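Local structure of nucleoside diphosphate kinase (Encephalitozoon cuniculi, 3MPD) at residues E6-M11 and D83-G88; Q27-K32 and K90-T95; A37-V42 and M73-V78; E47-H52 and K132-D137. The protein catalyses the magnesium-dependent transfer of the ATP gamma-phosphate to nucleoside diphosphates, probably through a phosphohistidine intermediate, and so supplies nucleoside triphosphates other than ATP. All coordinates share one frame; numbering follows the deposited sequence. Where two conformers were deposited one is given.

How the contacts relate
Strand 7-12 and its neighbour 74-80 form the middle of the four-stranded antiparallel sheet; contact 3 lies within it, contact 1 joins it to a helix, and contacts 2 and 4 pair helices beside it. Contacts 1 and 2 share helix 84-92, I10 CD1 lying 3.6 Å from F29 CE1. I10 O lies 2.8 Å from M77 N, a probable hydrogen bond between contacts 1 and 3. Contact 4, about 22 Å from contact 2 between centres, touches contact 1 where M11 SD approaches W134 CZ2 (3.8 Å) and contact 3 through I135. The H52 side chain (contact 4) is about 3 Å from that of H119, the probable phosphohistidine, at their nearest atoms; T95 of contact 2 probably binds ATP.

Contact 1: residues E6-M11 and D83-G88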
loop_
_atom_site.group_PDB
_atom_site.type_symbol
_atom_site.label_atom_id
_atom_site.label_comp_id
_atom_site.label_asym_id
_atom_site.label_seq_id
_atom_site.Cartn_x
_atom_site.Cartn_y
_atom_site.Cartn_z
ATOM N N GLU A 6 3.720 -16.798 10.279
ATOM C CA GLU A 6 2.262 -16.621 10.224
ATOM C C GLU A 6 1.895 -15.406 9.354
ATOM O O GLU A 6 2.643 -14.423 9.297
ATOM C CB GLU A 6 1.743 -16.470 11.654
ATOM C CG GLU A 6 0.248 -16.332 11.841
ATOM C CD GLU A 6 -0.145 -16.403 13.317
ATOM O OE1 GLU A 6 0.056 -17.465 13.944
ATOM O OE2 GLU A 6 -0.655 -15.403 13.865
ATOM N N ARG A 7 0.760 -15.472 8.668
ATOM C CA ARG A 7 0.254 -14.292 7.942
ATOM C C ARG A 7 -1.199 -13.914 8.269
ATOM O O ARG A 7 -1.975 -14.742 8.760
ATOM C CB ARG A 7 0.416 -14.468 6.447
ATOM C CG ARG A 7 0.237 -15.867 6.020
ATOM C CD ARG A 7 0.649 -16.049 4.589
ATOM N NE ARG A 7 -0.363 -16.885 3.965
ATOM C CZ ARG A 7 -0.504 -17.041 2.656
ATOM N NH1 ARG A 7 0.318 -16.424 1.809
ATOM N NH2 ARG A 7 -1.477 -17.816 2.206
ATOM N N THR A 8 -1.561 -12.657 7.982
ATOM C CA THR A 8 -2.901 -12.151 8.286
ATOM C C THR A 8 -3.390 -11.221 7.186
ATOM O O THR A 8 -2.588 -10.579 6.494
ATOM C CB THR A 8 -2.966 -11.465 9.685
ATOM O OG1 THR A 8 -4.332 -11.224 10.057
ATOM C CG2 THR A 8 -2.168 -10.155 9.740
ATOM N N PHE A 9 -4.704 -11.187 7.002
ATOM C CA PHE A 9 -5.309 -10.370 5.972
ATOM C C PHE A 9 -5.843 -9.101 6.600
ATOM O O PHE A 9 -6.625 -9.148 7.541
ATOM C CB PHE A 9 -6.431 -11.130 5.246
ATOM C CG PHE A 9 -7.081 -10.330 4.166
ATOM C CD1 PHE A 9 -6.384 -10.039 2.996
ATOM C CD2 PHE A 9 -8.369 -9.836 4.335
ATOM C CE1 PHE A 9 -6.948 -9.264 1.999
ATOM C CE2 PHE A 9 -8.969 -9.073 3.332
ATOM C CZ PHE A 9 -8.250 -8.773 2.163
ATOM N N ILE A 10 -5.399 -7.968 6.079
ATOM C CA ILE A 10 -5.763 -6.663 6.635
ATOM C C ILE A 10 -6.363 -5.848 5.502
ATOM O O ILE A 10 -5.722 -5.650 4.473
ATOM C CB ILE A 10 -4.538 -5.903 7.160
ATOM C CG1 ILE A 10 -3.730 -6.743 8.179
ATOM C CG2 ILE A 10 -4.946 -4.528 7.752
ATOM C CD1 ILE A 10 -4.497 -7.134 9.509
ATOM N N MET A 11 -7.562 -5.320 5.713
ATOM C CA MET A 11 -8.220 -4.572 4.656
ATOM C C MET A 11 -8.723 -3.253 5.197
ATOM O O MET A 11 -9.518 -3.225 6.156
ATOM C CB MET A 11 -9.361 -5.416 4.065
ATOM C CG MET A 11 -10.166 -4.730 2.980
ATOM S SD MET A 11 -11.380 -5.874 2.252
ATOM C CE MET A 11 -12.300 -6.455 3.682
ATOM N N ASP A 83 3.245 -14.458 15.238
ATOM C CA ASP A 83 1.947 -14.091 15.833
ATOM C C ASP A 83 1.205 -12.981 15.057
ATOM O O ASP A 83 0.487 -12.190 15.679
ATOM C CB ASP A 83 2.076 -13.636 17.320
ATOM C CG ASP A 83 2.840 -14.612 18.198
ATOM O OD1 ASP A 83 2.340 -15.718 18.490
ATOM O OD2 ASP A 83 3.949 -14.245 18.656
ATOM N N ALA A 84 1.333 -12.937 13.732
ATOM C CA ALA A 84 0.737 -11.846 12.936
ATOM C C ALA A 84 -0.742 -11.651 13.190
ATOM O O ALA A 84 -1.227 -10.514 13.210
ATOM C CB ALA A 84 0.960 -12.053 11.450
ATOM N N VAL A 85 -1.485 -12.748 13.358
ATOM C CA VAL A 85 -2.943 -12.598 13.485
ATOM C C VAL A 85 -3.356 -11.914 14.778
ATOM O O VAL A 85 -4.145 -10.964 14.770
ATOM C CB VAL A 85 -3.713 -13.952 13.339
ATOM C CG1 VAL A 85 -5.208 -13.758 13.647
ATOM C CG2 VAL A 85 -3.549 -14.501 11.921
ATOM N N SER A 86 -2.877 -12.440 15.896
ATOM C CA SER A 86 -3.143 -11.866 17.213
ATOM C C SER A 86 -2.585 -10.442 17.292
ATOM O O SER A 86 -3.211 -9.540 17.835
ATOM C CB SER A 86 -2.509 -12.754 18.284
ATOM O OG SER A 86 -2.910 -12.349 19.571
ATOM N N ILE A 87 -1.396 -10.238 16.730
ATOM C CA ILE A 87 -0.788 -8.886 16.738
ATOM C C ILE A 87 -1.715 -7.917 15.994
ATOM O O ILE A 87 -2.069 -6.859 16.518
ATOM C CB ILE A 87 0.666 -8.843 16.174
ATOM C CG1 ILE A 87 1.668 -9.400 17.216
ATOM C CG2 ILE A 87 1.035 -7.373 15.763
ATOM C CD1 ILE A 87 3.137 -9.609 16.660
ATOM N N GLY A 88 -2.158 -8.284 14.795
ATOM C CA GLY A 88 -3.082 -7.385 14.058
ATOM C C GLY A 88 -4.379 -7.069 14.814
ATOM O O GLY A 88 -4.798 -5.918 14.877
HETATM O O HOH W 1 -1.612 -15.165 16.170
HETATM O O HOH W 2 3.407 -17.299 14.505
HETATM O O HOH W 3 -5.117 -10.108 12.369
#
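E6 lays its carboxylate over the first turn of helix 84-92, where it overlaps the backbone of A84 and V85. This is the junction of a central strand with one of the helices covering the sheet in the ferredoxin-like alpha/beta fold of nucleoside diphosphate kinases. The short segments 7-11 and 84-88 make an angle of 38°, with axes 7.3 Å apart at their closest. An extended side chain, with CG of E6 anti to the backbone N (chi1 -178°), carries OE2 to V85 N. That amide donates at 2.8 Å to the lone pair of OE2 turned away from OE1. A84 N is also near this oxygen but too poorly aligned to bond, while a water bridges OE2 to S86 N, extending the hold to the next amide. A carboxylate here would probably be stabilised by the helix dipole. Behind the acid, A84 CB faces the strand and packs against T8 CG2 at 4.0 Å. V85 CG2 lies 3.5 Å from R7 O and also touches T8 CB, its side chain passing that of T8 at a slant. R7 itself turns from the helix to a salt bridge with E128. Farther along, a single water links strand and helix, accepting from T8 OG1 and donating to V85 O, each at 2.7 Å.

Contact 2: residues Q27-K32 and K90-T95; sequences QRFEEK and KLIGET
This is an apolar helix-helix contact, in which the last turns of helix 22-32 meet the C-terminal end of helix 84-92 on one side of the sheet. R28 and L91 mark the nearest backbone approach, with CA atoms 7.0 Å apart, and L91 contributes the largest share of the buried surface. Its CD1 methyl sits over the centre of the F29 ring in a CH-pi contact, 3.9 Å from the centroid and only 12° off the ring normal. With CG of F29 anti to the carbonyl carbon (chi1 -72°), the ring reaches from its own helix towards the other. I92 approaches the same ring differently, CG1 coming to its edge 4.2 Å from CZ. The L91 methyl also rests on R28 O and on K32 CB, so this one methyl touches R28, F29 and K32.

Both helices belong to the layer that covers one face of the sheet in the ferredoxin-like fold, and the F29 ring reaches on to W79 and I118. R28, whose NH2 is held by a salt bridge to D108, reaches the end of the other helix through a water: lying at the edge of the guanidinium, in its plane, it accepts from NH1 at 2.8 Å and donates to L91 O. Just after helix 84-92, G93 leaves helical geometry with positive phi (96°), and the chain runs on to E94 and T95, the latter probably part of the ATP site. On the far side of helix 22-32, the carboxylate of E30 accepts from backbone N atoms of I22 and S23 of the second subunit.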
loop_
_atom_site.group_PDB
_atom_site.type_symbol
_atom_site.label_atom_id
_atom_site.label_comp_id
_atom_site.label_asym_id
_atom_site.label_seq_id
_atom_site.Cartn_x
_atom_site.Cartn_y
_atom_site.Cartn_z
ATOM N N GLN A 27 1.389 2.718 9.212
ATOM C CA GLN A 27 2.392 2.993 10.255
ATOM C C GLN A 27 2.275 2.034 11.446
ATOM O O GLN A 27 3.310 1.591 11.971
ATOM C CB GLN A 27 2.284 4.447 10.765
ATOM C CG GLN A 27 3.345 4.859 11.802
ATOM C CD GLN A 27 3.097 6.313 12.377
ATOM O OE1 GLN A 27 2.473 7.153 11.747
ATOM N NE2 GLN A 27 3.574 6.560 13.561
ATOM N N ARG A 28 1.045 1.736 11.890
ATOM C CA ARG A 28 0.872 0.883 13.088
ATOM C C ARG A 28 1.483 -0.503 12.845
ATOM O O ARG A 28 2.134 -1.060 13.726
ATOM C CB ARG A 28 -0.587 0.712 13.519
ATOM C CG ARG A 28 -1.438 1.998 13.581
ATOM C CD ARG A 28 -0.937 2.896 14.681
ATOM N NE ARG A 28 -1.783 4.092 14.867
ATOM C CZ ARG A 28 -2.804 4.214 15.716
ATOM N NH1 ARG A 28 -3.201 3.199 16.466
ATOM N NH2 ARG A 28 -3.411 5.391 15.832
ATOM N N PHE A 29 1.249 -1.048 11.654
ATOM C CA PHE A 29 1.727 -2.385 11.309
ATOM C C PHE A 29 3.231 -2.422 11.052
ATOM O O PHE A 29 3.944 -3.371 11.455
ATOM C CB PHE A 29 0.953 -2.925 10.098
ATOM C CG PHE A 29 -0.448 -3.298 10.438
ATOM C CD1 PHE A 29 -0.763 -4.616 10.728
ATOM C CD2 PHE A 29 -1.455 -2.328 10.514
ATOM C CE1 PHE A 29 -2.058 -4.964 11.094
ATOM C CE2 PHE A 29 -2.777 -2.693 10.891
ATOM C CZ PHE A 29 -3.047 -4.007 11.183
ATOM N N GLU A 30 3.711 -1.400 10.364
ATOM C CA GLU A 30 5.104 -1.352 9.938
ATOM C C GLU A 30 5.991 -1.071 11.168
ATOM O O GLU A 30 7.081 -1.630 11.290
ATOM C CB GLU A 30 5.248 -0.248 8.856
ATOM C CG GLU A 30 6.645 -0.073 8.282
ATOM C CD GLU A 30 6.722 0.932 7.120
ATOM O OE1 GLU A 30 6.093 2.034 7.168
ATOM O OE2 GLU A 30 7.493 0.644 6.176
ATOM N N GLU A 31 5.513 -0.219 12.096
ATOM C CA GLU A 31 6.302 0.102 13.318
ATOM C C GLU A 31 6.299 -1.037 14.317
ATOM O O GLU A 31 7.231 -1.150 15.133
ATOM C CB GLU A 31 5.826 1.402 14.011
ATOM C CG GLU A 31 6.230 2.634 13.261
ATOM C CD GLU A 31 5.821 3.942 13.956
ATOM O OE1 GLU A 31 4.834 4.003 14.764
ATOM O OE2 GLU A 31 6.479 4.939 13.628
ATOM N N LYS A 32 5.266 -1.882 14.251
ATOM C CA LYS A 32 5.185 -3.064 15.109
ATOM C C LYS A 32 6.143 -4.196 14.656
ATOM O O LYS A 32 6.424 -5.121 15.431
ATOM C CB LYS A 32 3.749 -3.591 15.156
ATOM C CG LYS A 32 3.503 -4.779 16.137
ATOM C CD LYS A 32 3.888 -4.482 17.606
ATOM C CE LYS A 32 3.197 -5.481 18.553
ATOM N NZ LYS A 32 3.554 -5.250 19.992
ATOM N N LYS A 90 -4.854 -7.003 17.973
ATOM C CA LYS A 90 -4.551 -6.089 19.094
ATOM C C LYS A 90 -4.333 -4.648 18.614
ATOM O O LYS A 90 -4.765 -3.694 19.275
ATOM C CB LYS A 90 -3.327 -6.551 19.875
ATOM C CG LYS A 90 -2.989 -5.648 21.064
ATOM C CD LYS A 90 -2.399 -6.466 22.175
ATOM C CE LYS A 90 -2.449 -5.673 23.486
ATOM N NZ LYS A 90 -1.719 -6.344 24.578
ATOM N N LEU A 91 -3.646 -4.485 17.494
ATOM C CA LEU A 91 -3.440 -3.135 16.938
ATOM C C LEU A 91 -4.757 -2.454 16.490
ATOM O O LEU A 91 -4.880 -1.207 16.521
ATOM C CB LEU A 91 -2.529 -3.213 15.734
ATOM C CG LEU A 91 -1.064 -3.643 15.891
ATOM C CD1 LEU A 91 -0.447 -3.718 14.465
ATOM C CD2 LEU A 91 -0.273 -2.685 16.761
ATOM N N ILE A 92 -5.698 -3.277 16.038
ATOM C CA ILE A 92 -6.962 -2.809 15.491
ATOM C C ILE A 92 -7.948 -2.422 16.594
ATOM O O ILE A 92 -8.568 -1.353 16.515
ATOM C CB ILE A 92 -7.551 -3.846 14.514
ATOM C CG1 ILE A 92 -6.734 -3.821 13.202
ATOM C CG2 ILE A 92 -9.074 -3.563 14.228
ATOM C CD1 ILE A 92 -6.963 -5.099 12.283
ATOM N N GLY A 93 -8.091 -3.259 17.629
ATOM C CA GLY A 93 -9.013 -2.932 18.723
ATOM C C GLY A 93 -10.360 -3.615 18.506
ATOM O O GLY A 93 -10.629 -4.158 17.423
ATOM N N GLU A 94 -11.182 -3.595 19.545
ATOM C CA GLU A 94 -12.556 -4.160 19.562
ATOM C C GLU A 94 -13.449 -3.756 18.395
ATOM O O GLU A 94 -13.376 -2.640 17.898
ATOM C CB GLU A 94 -13.269 -3.751 20.865
ATOM C CG GLU A 94 -13.388 -4.910 21.840
ATOM C CD GLU A 94 -12.098 -5.183 22.580
ATOM O OE1 GLU A 94 -11.938 -6.315 23.090
ATOM O OE2 GLU A 94 -11.239 -4.267 22.654
ATOM N N THR A 95 -14.329 -4.665 17.999
ATOM C CA THR A 95 -15.259 -4.406 16.930
ATOM C C THR A 95 -15.917 -3.013 17.055
ATOM O O THR A 95 -15.917 -2.245 16.102
ATOM C CB THR A 95 -16.340 -5.495 16.909
ATOM O OG1 THR A 95 -15.700 -6.746 16.630
ATOM C CG2 THR A 95 -17.403 -5.197 15.837
HETATM O O HOH W 4 -2.438 0.458 16.416
#

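Contact 3: residues A37-V42 and M73-V78; sequences AASKCV and MVLAMV
The flat groups here are the peptide units of two neighbouring strands, which hydrogen-bond with differing tilts. K40 N reaches A76 O at 2.8 Å in the carbonyl plane, whereas V78 N comes to A38 O from well above its plane, 44° out. Of the two sheet faces that these peptides separate, one carries A38, K40, V42, V74, A76 and V78, the other S39, C41, L75 and M77. The strands run antiparallel, the pairs of A38 with V78, K40 with A76 and V42 with V74 being hydrogen-bonded. At one end a classic beta bulge sets both A37 and A38 opposite V78: V78 O takes a straight 2.8 Å bond from A37 N and a weak one from A38 N. Between the bonded pairs, S39 CA and C41 CA direct C-H groups at A76 O and V74 O. On the first face A38 CB packs on V78 CG2 at 3.7 Å. On the other, L75 CD1 lies between S39 OG (3.7 Å) and C41 SG (3.9 Å). S39 OG, anti to its own amide nitrogen at chi1 -155°, hydrogen-bonds to S39 OG of the second subunit, and the face bearing S39, C41 and L75 packs on that subunit. Strand 35-42 is an outermost strand of the sheet within this chain; strand 74-80 is flanked on its other side by strand 7-12, I135 covers A38 and V78, and helix 14-18 packs on L75.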
loop_
_atom_site.group_PDB
_atom_site.type_symbol
_atom_site.label_atom_id
_atom_site.label_comp_id
_atom_site.label_asym_id
_atom_site.label_seq_id
_atom_site.Cartn_x
_atom_site.Cartn_y
_atom_site.Cartn_z
ATOM N N ALA A 37 3.512 -8.092 2.589
ATOM C CA ALA A 37 3.763 -9.101 1.513
ATOM C C ALA A 37 2.854 -8.997 0.288
ATOM O O ALA A 37 3.173 -9.547 -0.777
ATOM C CB ALA A 37 3.699 -10.567 2.071
ATOM N N ALA A 38 1.709 -8.334 0.435
ATOM C CA ALA A 38 0.820 -8.141 -0.713
ATOM C C ALA A 38 -0.027 -6.945 -0.437
ATOM O O ALA A 38 -0.254 -6.612 0.719
ATOM C CB ALA A 38 -0.070 -9.378 -0.964
ATOM N N SER A 39 -0.508 -6.335 -1.517
ATOM C CA SER A 39 -1.233 -5.073 -1.515
ATOM C C SER A 39 -2.040 -5.028 -2.798
ATOM O O SER A 39 -1.519 -5.397 -3.885
ATOM C CB SER A 39 -0.237 -3.922 -1.549
ATOM O OG SER A 39 -0.804 -2.755 -0.994
ATOM N N LYS A 40 -3.297 -4.601 -2.699
ATOM C CA LYS A 40 -4.155 -4.512 -3.867
ATOM C C LYS A 40 -5.298 -3.547 -3.571
ATOM O O LYS A 40 -5.943 -3.656 -2.533
ATOM C CB LYS A 40 -4.723 -5.912 -4.245
ATOM C CG LYS A 40 -5.556 -5.936 -5.510
ATOM C CD LYS A 40 -6.131 -7.328 -5.823
ATOM C CE LYS A 40 -6.948 -7.254 -7.116
ATOM N NZ LYS A 40 -8.148 -8.169 -7.163
ATOM N N CYS A 41 -5.534 -2.618 -4.495
ATOM C CA CYS A 41 -6.712 -1.757 -4.470
ATOM C C CYS A 41 -7.838 -2.472 -5.208
ATOM O O CYS A 41 -7.662 -2.879 -6.363
ATOM C CB CYS A 41 -6.428 -0.425 -5.166
ATOM S SG CYS A 41 -5.179 0.625 -4.337
ATOM N N VAL A 42 -8.990 -2.629 -4.547
ATOM C CA VAL A 42 -10.144 -3.301 -5.183
ATOM C C VAL A 42 -11.450 -2.609 -4.839
ATOM O O VAL A 42 -11.628 -2.173 -3.702
ATOM C CB VAL A 42 -10.352 -4.759 -4.681
ATOM C CG1 VAL A 42 -11.069 -5.604 -5.776
ATOM C CG2 VAL A 42 -9.054 -5.396 -4.272
ATOM N N MET A 73 -13.508 1.841 -3.051
ATOM C CA MET A 73 -12.254 1.105 -3.100
ATOM C C MET A 73 -11.784 0.757 -1.691
ATOM O O MET A 73 -11.920 1.583 -0.756
ATOM C CB MET A 73 -11.215 1.977 -3.794
ATOM C CG MET A 73 -9.984 1.266 -4.329
ATOM S SD MET A 73 -8.821 2.539 -4.846
ATOM C CE MET A 73 -7.966 2.873 -3.307
ATOM N N VAL A 74 -11.251 -0.460 -1.542
ATOM C CA VAL A 74 -10.609 -0.898 -0.306
ATOM C C VAL A 74 -9.140 -1.110 -0.634
ATOM O O VAL A 74 -8.803 -1.317 -1.799
ATOM C CB VAL A 74 -11.215 -2.235 0.280
ATOM C CG1 VAL A 74 -12.672 -2.045 0.717
ATOM C CG2 VAL A 74 -11.117 -3.396 -0.699
ATOM N N LEU A 75 -8.274 -1.042 0.383
ATOM C CA LEU A 75 -6.877 -1.487 0.250
ATOM C C LEU A 75 -6.654 -2.810 0.983
ATOM O O LEU A 75 -6.634 -2.857 2.227
ATOM C CB LEU A 75 -5.880 -0.407 0.722
ATOM C CG LEU A 75 -4.371 -0.709 0.575
ATOM C CD1 LEU A 75 -3.989 -0.905 -0.902
ATOM C CD2 LEU A 75 -3.523 0.405 1.201
ATOM N N ALA A 76 -6.506 -3.873 0.204
ATOM C CA ALA A 76 -6.329 -5.219 0.730
ATOM C C ALA A 76 -4.840 -5.554 0.839
ATOM O O ALA A 76 -4.089 -5.364 -0.128
ATOM C CB ALA A 76 -7.027 -6.227 -0.172
ATOM N N MET A 77 -4.430 -6.078 1.996
ATOM C CA MET A 77 -3.011 -6.360 2.268
ATOM C C MET A 77 -2.805 -7.683 2.961
ATOM O O MET A 77 -3.683 -8.162 3.685
ATOM C CB MET A 77 -2.415 -5.271 3.219
ATOM C CG MET A 77 -2.302 -3.905 2.583
ATOM S SD MET A 77 -2.029 -2.519 3.731
ATOM C CE MET A 77 -3.636 -2.313 4.457
ATOM N N VAL A 78 -1.602 -8.213 2.801
ATOM C CA VAL A 78 -1.140 -9.322 3.613
ATOM C C VAL A 78 0.082 -8.859 4.394
ATOM O O VAL A 78 1.012 -8.280 3.834
ATOM C CB VAL A 78 -0.776 -10.567 2.759
ATOM C CG1 VAL A 78 -0.364 -11.759 3.659
ATOM C CG2 VAL A 78 -1.942 -10.951 1.851
#

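Contact 4: residues E47-H52 and K132-D137; sequences EVLETH and KLWIGD
H52 leaves helix 46-52 with its CB against L133 CD2 at 3.8 Å, and from there every atom towards ND1 closes on the indole of W134. Here a short helix packs on the end of helix 124-134, beside the sheet of the ferredoxin-like fold and next to the active site. CG of H52 is anti to the backbone N (chi1 -178°), which swings the imidazole along the indole edge: CG lies 3.7 Å from W134 NE1, and ND1 accepts a hydrogen bond from that nitrogen at 2.8 Å. The donor is close to the indole plane yet 37° out of the imidazole plane, a bent approach on the acceptor side. The two rings stand steeply to each other, at 75°. CE1 continues the contact with NE1, and the H52 ring also meets that of H119, the probable phosphohistidine, edge-to-face. H52 thus touches both W134 and H119, consistent with a second-shell role at the active site. The indole is itself sandwiched, V48 CG2 over the centre of its six-membered ring at 4.0 Å and the stacked F9 ring on the opposite face, while L49 CD2 touches its rim at CH2. L133 is wedged against three residues of helix 46-52. Its CD1 meets T51 CG2, its CD2 lies 3.5 Å from H52 N, and its CG presses on V48 CG2 at 3.6 Å.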
loop_
_atom_site.group_PDB
_atom_site.type_symbol
_atom_site.label_atom_id
_atom_site.label_comp_id
_atom_site.label_asym_id
_atom_site.label_seq_id
_atom_site.Cartn_x
_atom_site.Cartn_y
_atom_site.Cartn_z
ATOM N N GLU A 47 -20.524 -10.674 -4.365
ATOM C CA GLU A 47 -20.347 -12.110 -4.144
ATOM C C GLU A 47 -19.136 -12.387 -3.265
ATOM O O GLU A 47 -19.211 -13.212 -2.358
ATOM C CB GLU A 47 -20.199 -12.869 -5.478
ATOM C CG GLU A 47 -21.069 -12.333 -6.621
ATOM C CD GLU A 47 -20.433 -11.143 -7.362
ATOM O OE1 GLU A 47 -20.884 -9.992 -7.130
ATOM O OE2 GLU A 47 -19.488 -11.359 -8.171
ATOM N N VAL A 48 -18.017 -11.722 -3.547
ATOM C CA VAL A 48 -16.841 -11.855 -2.696
ATOM C C VAL A 48 -17.106 -11.436 -1.231
ATOM O O VAL A 48 -16.689 -12.135 -0.310
ATOM C CB VAL A 48 -15.590 -11.144 -3.282
ATOM C CG1 VAL A 48 -15.818 -9.665 -3.452
ATOM C CG2 VAL A 48 -14.364 -11.364 -2.389
ATOM N N LEU A 49 -17.818 -10.328 -1.021
ATOM C CA LEU A 49 -18.155 -9.872 0.341
ATOM C C LEU A 49 -19.005 -10.880 1.116
ATOM O O LEU A 49 -18.759 -11.134 2.300
ATOM C CB LEU A 49 -18.847 -8.510 0.308
ATOM C CG LEU A 49 -17.914 -7.345 -0.025
ATOM C CD1 LEU A 49 -18.723 -6.111 -0.297
ATOM C CD2 LEU A 49 -16.888 -7.106 1.083
ATOM N N GLU A 50 -19.988 -11.466 0.426
ATOM C CA GLU A 50 -20.863 -12.503 0.986
ATOM C C GLU A 50 -20.086 -13.762 1.400
ATOM O O GLU A 50 -20.412 -14.402 2.398
ATOM C CB GLU A 50 -22.004 -12.835 -0.012
ATOM C CG GLU A 50 -22.954 -11.637 -0.196
ATOM C CD GLU A 50 -24.053 -11.812 -1.248
ATOM O OE1 GLU A 50 -24.052 -12.804 -2.015
ATOM O OE2 GLU A 50 -24.931 -10.921 -1.297
ATOM N N THR A 51 -19.055 -14.105 0.633
ATOM C CA THR A 51 -18.154 -15.206 0.995
ATOM C C THR A 51 -17.271 -14.815 2.186
ATOM O O THR A 51 -17.169 -15.562 3.156
ATOM C CB THR A 51 -17.257 -15.600 -0.185
ATOM O OG1 THR A 51 -18.082 -15.849 -1.320
ATOM C CG2 THR A 51 -16.416 -16.845 0.143
ATOM N N HIS A 52 -16.627 -13.651 2.090
ATOM C CA HIS A 52 -15.809 -13.094 3.192
ATOM C C HIS A 52 -16.572 -13.087 4.521
ATOM O O HIS A 52 -16.035 -13.498 5.552
ATOM C CB HIS A 52 -15.314 -11.682 2.848
ATOM C CG HIS A 52 -14.437 -11.070 3.905
ATOM N ND1 HIS A 52 -13.058 -11.087 3.836
ATOM C CD2 HIS A 52 -14.747 -10.422 5.053
ATOM C CE1 HIS A 52 -12.559 -10.475 4.898
ATOM N NE2 HIS A 52 -13.563 -10.068 5.655
ATOM N N LYS A 132 -6.730 -16.112 0.014
ATOM C CA LYS A 132 -7.073 -16.776 -1.254
ATOM C C LYS A 132 -8.280 -16.130 -1.932
ATOM O O LYS A 132 -8.360 -16.080 -3.150
ATOM C CB LYS A 132 -7.329 -18.282 -1.065
ATOM C CG LYS A 132 -6.125 -19.077 -0.534
ATOM C CD LYS A 132 -6.500 -20.541 -0.260
ATOM C CE LYS A 132 -5.783 -21.071 0.992
ATOM N NZ LYS A 132 -6.631 -22.099 1.690
ATOM N N LEU A 133 -9.212 -15.631 -1.132
ATOM C CA LEU A 133 -10.407 -14.974 -1.657
ATOM C C LEU A 133 -10.085 -13.636 -2.334
ATOM O O LEU A 133 -10.518 -13.386 -3.456
ATOM C CB LEU A 133 -11.417 -14.770 -0.526
ATOM C CG LEU A 133 -12.784 -14.225 -0.886
ATOM C CD1 LEU A 133 -13.541 -15.140 -1.904
ATOM C CD2 LEU A 133 -13.575 -14.011 0.406
ATOM N N TRP A 134 -9.303 -12.797 -1.658
ATOM C CA TRP A 134 -9.047 -11.432 -2.120
ATOM C C TRP A 134 -7.778 -11.222 -2.949
ATOM O O TRP A 134 -7.739 -10.327 -3.799
ATOM C CB TRP A 134 -8.953 -10.484 -0.914
ATOM C CG TRP A 134 -10.217 -10.299 -0.173
ATOM C CD1 TRP A 134 -10.645 -11.006 0.918
ATOM C CD2 TRP A 134 -11.220 -9.330 -0.442
ATOM N NE1 TRP A 134 -11.855 -10.529 1.347
ATOM C CE2 TRP A 134 -12.234 -9.498 0.529
ATOM C CE3 TRP A 134 -11.363 -8.327 -1.407
ATOM C CZ2 TRP A 134 -13.366 -8.694 0.571
ATOM C CZ3 TRP A 134 -12.489 -7.534 -1.378
ATOM C CH2 TRP A 134 -13.484 -7.723 -0.392
ATOM N N ILE A 135 -6.736 -12.003 -2.661
ATOM C CA ILE A 135 -5.399 -11.767 -3.228
ATOM C C ILE A 135 -5.010 -12.848 -4.228
ATOM O O ILE A 135 -4.623 -12.534 -5.353
ATOM C CB ILE A 135 -4.298 -11.694 -2.128
ATOM C CG1 ILE A 135 -4.648 -10.674 -1.060
ATOM C CG2 ILE A 135 -2.940 -11.375 -2.744
ATOM C CD1 ILE A 135 -4.605 -9.240 -1.541
ATOM N N GLY A 136 -5.098 -14.111 -3.819
ATOM C CA GLY A 136 -4.781 -15.237 -4.713
ATOM C C GLY A 136 -3.992 -16.304 -3.982
ATOM O O GLY A 136 -3.703 -16.171 -2.787
ATOM N N ASP A 137 -3.638 -17.367 -4.694
ATOM C CA ASP A 137 -2.939 -18.498 -4.070
ATOM C C ASP A 137 -1.424 -18.403 -4.214
ATOM O O ASP A 137 -0.704 -19.299 -3.746
ATOM C CB ASP A 137 -3.390 -19.846 -4.655
ATOM C CG ASP A 137 -4.466 -19.704 -5.700
ATOM O OD1 ASP A 137 -5.587 -19.270 -5.353
ATOM O OD2 ASP A 137 -4.187 -20.048 -6.870
#